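Local coordinates for protein 6-phospho-beta-d glycosidase (Streptococcus pyogenes, PDB 5FOO) that probably hydrolyses 6-phospho-beta-glucosides, as a family 1 glycoside hydrolase, at residues Y413-P418 / Y451-V456. The protein carries 1 engineered substitution. Numbering follows the deposited sequence.
Sequences YHVWTP and YWFKKV. With JAZ (6-phosphocyclophellitol), chain G.
F453, turned with CG anti to its backbone N (chi1 -174°), extends its phenyl ring from helix 448-459 to the barrel strand, where V415 holds CG2 opposite its own carbonyl carbon and presents that methyl to the ring. The two side chains come from opposite directions: V415 CG2 sits 4.0 Å from the centroid of the F453 ring, 16° off the ring normal, in a CH-pi contact over one face. The methyl is displaced toward the rim, and its nearest ring atom is F453 CZ at 3.9 Å.

Y413, two residues earlier and therefore on the same side of the strand, meets the phenyl differently. F453 CE1 lies in the plane of the tyrosine ring, at its edge, 3.9 Å from Y413 CD2. One phenyl thus fits against two alternate strand residues, taking a methyl over its face while its CE1 meets the edge of the tyrosine. The contact is small, burying 120 Å² in all, and wholly apolar; the buried hydroxyl of Y413 is satisfied by a hydrogen bond to N367 on the adjacent strand.

The alternation of the strand gives its two faces separate tasks. W416, next after V415, turns into the active site, where one face of its indole lies against 6-phosphocyclophellitol, with W416 CZ2 3.4 Å from C3 of the ligand. The pattern is that of a TIM barrel: 410-416 is the eighth and last strand, closing the ring through backbone hydrogen bonds to strand 9-13 on one side and strand 362-367 on the other. Helix 448-459 packs on the outside of this closure through V456, on W10, and F453, whose ring also meets H70, while helix 387-405 covers Y413 with L393 and L397 and touches W452 with I390 and K394.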
loop_
_atom_site.group_PDB
_atom_site.type_symbol
_atom_site.label_atom_id
_atom_site.label_comp_id
_atom_site.label_asym_id
_atom_site.label_seq_id
_atom_site.Cartn_x
_atom_site.Cartn_y
_atom_site.Cartn_z
ATOM N N TYR A 413 0.368 -5.354 -12.959
ATOM C CA TYR A 413 -0.666 -5.854 -12.053
ATOM C C TYR A 413 -0.017 -6.754 -11.019
ATOM O O TYR A 413 0.681 -7.714 -11.337
ATOM C CB TYR A 413 -1.668 -6.622 -12.861
ATOM C CG TYR A 413 -2.778 -7.246 -12.061
ATOM C CD1 TYR A 413 -3.833 -6.489 -11.554
ATOM C CD2 TYR A 413 -2.782 -8.584 -11.808
ATOM C CE1 TYR A 413 -4.853 -7.086 -10.856
ATOM C CE2 TYR A 413 -3.794 -9.164 -11.118
ATOM C CZ TYR A 413 -4.818 -8.432 -10.632
ATOM O OH TYR A 413 -5.787 -9.112 -9.915
ATOM N N HIS A 414 -0.177 -6.389 -9.765
ATOM C CA HIS A 414 0.354 -7.134 -8.652
ATOM C C HIS A 414 -0.870 -7.617 -7.773
ATOM O O HIS A 414 -1.657 -6.834 -7.274
ATOM C CB HIS A 414 1.340 -6.254 -7.833
ATOM C CG HIS A 414 2.768 -6.329 -8.273
ATOM N ND1 HIS A 414 3.801 -5.832 -7.516
ATOM C CD2 HIS A 414 3.345 -6.885 -9.372
ATOM C CE1 HIS A 414 4.950 -6.064 -8.129
ATOM N NE2 HIS A 414 4.692 -6.704 -9.262
ATOM N N VAL A 415 -0.949 -8.915 -7.568
ATOM C CA VAL A 415 -1.906 -9.535 -6.711
ATOM C C VAL A 415 -1.459 -9.336 -5.232
ATOM O O VAL A 415 -0.338 -9.653 -4.843
ATOM C CB VAL A 415 -2.036 -11.044 -6.987
ATOM C CG1 VAL A 415 -3.103 -11.612 -6.047
ATOM C CG2 VAL A 415 -2.437 -11.313 -8.433
ATOM N N TRP A 416 -2.380 -8.849 -4.405
ATOM C CA TRP A 416 -2.243 -8.997 -2.968
ATOM C C TRP A 416 -2.810 -10.348 -2.474
ATOM O O TRP A 416 -4.032 -10.536 -2.626
ATOM C CB TRP A 416 -2.887 -7.857 -2.202
ATOM C CG TRP A 416 -2.464 -7.961 -0.770
ATOM C CD1 TRP A 416 -3.060 -8.704 0.247
ATOM C CD2 TRP A 416 -1.351 -7.365 -0.231
ATOM N NE1 TRP A 416 -2.315 -8.606 1.393
ATOM C CE2 TRP A 416 -1.280 -7.758 1.144
ATOM C CE3 TRP A 416 -0.399 -6.485 -0.740
ATOM C CZ2 TRP A 416 -0.274 -7.328 1.970
ATOM C CZ3 TRP A 416 0.600 -6.043 0.085
ATOM C CH2 TRP A 416 0.660 -6.437 1.427
ATOM N N THR A 417 -1.988 -11.373 -2.491
ATOM C CA THR A 417 -0.626 -11.401 -1.980
ATOM C C THR A 417 -0.060 -12.742 -2.499
ATOM O O THR A 417 -0.822 -13.705 -2.655
ATOM C CB THR A 417 -0.458 -11.152 -0.500
ATOM O OG1 THR A 417 0.903 -10.780 -0.260
ATOM C CG2 THR A 417 -0.842 -12.386 0.286
ATOM N N PRO A 418 1.237 -12.820 -2.808
ATOM C CA PRO A 418 1.695 -14.124 -3.299
ATOM C C PRO A 418 1.484 -15.311 -2.348
ATOM O O PRO A 418 1.035 -16.363 -2.772
ATOM C CB PRO A 418 3.188 -13.900 -3.513
ATOM C CG PRO A 418 3.228 -12.506 -3.933
ATOM C CD PRO A 418 2.285 -11.798 -3.012
ATOM N N TYR A 451 -1.839 -21.410 -10.178
ATOM C CA TYR A 451 -1.698 -22.020 -11.508
ATOM C C TYR A 451 -2.491 -21.248 -12.530
ATOM O O TYR A 451 -2.060 -21.123 -13.683
ATOM C CB TYR A 451 -2.034 -23.535 -11.517
ATOM C CG TYR A 451 -1.073 -24.269 -10.628
ATOM C CD1 TYR A 451 0.288 -24.417 -10.987
ATOM C CD2 TYR A 451 -1.486 -24.776 -9.414
ATOM C CE1 TYR A 451 1.185 -25.053 -10.145
ATOM C CE2 TYR A 451 -0.607 -25.385 -8.557
ATOM C CZ TYR A 451 0.711 -25.515 -8.928
ATOM O OH TYR A 451 1.531 -26.130 -8.065
ATOM N N TRP A 452 -3.606 -20.663 -12.142
ATOM C CA TRP A 452 -4.328 -19.833 -13.078
ATOM C C TRP A 452 -3.524 -18.565 -13.418
ATOM O O TRP A 452 -3.441 -18.163 -14.617
ATOM C CB TRP A 452 -5.711 -19.483 -12.598
ATOM C CG TRP A 452 -6.410 -18.442 -13.430
ATOM C CD1 TRP A 452 -7.214 -18.632 -14.538
ATOM C CD2 TRP A 452 -6.401 -17.043 -13.177
ATOM N NE1 TRP A 452 -7.647 -17.410 -15.009
ATOM C CE2 TRP A 452 -7.161 -16.427 -14.186
ATOM C CE3 TRP A 452 -5.776 -16.239 -12.197
ATOM C CZ2 TRP A 452 -7.335 -15.050 -14.237
ATOM C CZ3 TRP A 452 -5.947 -14.873 -12.252
ATOM C CH2 TRP A 452 -6.739 -14.290 -13.254
ATOM N N PHE A 453 -2.933 -17.937 -12.399
ATOM C CA PHE A 453 -2.271 -16.661 -12.616
ATOM C C PHE A 453 -0.970 -16.925 -13.373
ATOM O O PHE A 453 -0.549 -16.105 -14.136
ATOM C CB PHE A 453 -1.983 -15.958 -11.279
ATOM C CG PHE A 453 -1.426 -14.570 -11.430
ATOM C CD1 PHE A 453 -2.182 -13.590 -12.018
ATOM C CD2 PHE A 453 -0.184 -14.243 -10.928
ATOM C CE1 PHE A 453 -1.692 -12.295 -12.159
ATOM C CE2 PHE A 453 0.293 -12.935 -10.984
ATOM C CZ PHE A 453 -0.442 -11.989 -11.662
ATOM N N LYS A 454 -0.347 -18.080 -13.140
ATOM C CA LYS A 454 0.840 -18.515 -13.879
ATOM C C LYS A 454 0.628 -18.485 -15.383
ATOM O O LYS A 454 1.477 -17.992 -16.127
ATOM C CB LYS A 454 1.294 -19.903 -13.437
ATOM C CG LYS A 454 2.523 -20.447 -14.179
ATOM C CD LYS A 454 2.683 -21.962 -14.032
ATOM C CE LYS A 454 3.859 -22.443 -14.884
ATOM N NZ LYS A 454 4.312 -23.765 -14.383
ATOM N N LYS A 455 -0.508 -19.034 -15.807
ATOM C CA LYS A 455 -0.930 -19.021 -17.172
ATOM C C LYS A 455 -1.088 -17.620 -17.737
ATOM O O LYS A 455 -0.612 -17.325 -18.831
ATOM C CB LYS A 455 -2.256 -19.789 -17.323
ATOM C CG LYS A 455 -2.574 -20.098 -18.778
ATOM C CD LYS A 455 -3.816 -20.948 -18.899
ATOM C CE LYS A 455 -4.126 -21.203 -20.370
ATOM N NZ LYS A 455 -5.141 -22.292 -20.531
ATOM N N VAL A 456 -1.842 -16.788 -17.037
ATOM C CA VAL A 456 -2.022 -15.407 -17.403
ATOM C C VAL A 456 -0.675 -14.631 -17.553
ATOM O O VAL A 456 -0.485 -13.929 -18.515
ATOM C CB VAL A 456 -2.906 -14.659 -16.379
ATOM C CG1 VAL A 456 -2.964 -13.195 -16.696
ATOM C CG2 VAL A 456 -4.323 -15.246 -16.338
HETATM C C2 JAZ G . -3.316 -5.363 3.569
HETATM C C3 JAZ G . -2.162 -4.609 2.876
HETATM C C4 JAZ G . -2.641 -3.262 2.346
HETATM C C5 JAZ G . -3.798 -3.397 1.367
HETATM C C6 JAZ G . -4.907 -4.234 1.967
HETATM C C7 JAZ G . -4.403 -5.567 2.520
HETATM C C8 JAZ G . -5.542 -6.470 2.987
HETATM O O9 JAZ G . -6.195 -5.804 4.064
HETATM P P10 JAZ G . -6.872 -6.672 5.210
HETATM O O11 JAZ G . -7.391 -5.654 6.163
HETATM O O12 JAZ G . -5.968 -7.730 5.690
HETATM O O13 JAZ G . -7.961 -7.406 4.559
HETATM O O14 JAZ G . -5.602 -3.472 2.962
HETATM O O15 JAZ G . -2.890 -6.658 4.007
HETATM O O16 JAZ G . -1.174 -4.393 3.852
HETATM O O17 JAZ G . -1.564 -2.567 1.742
#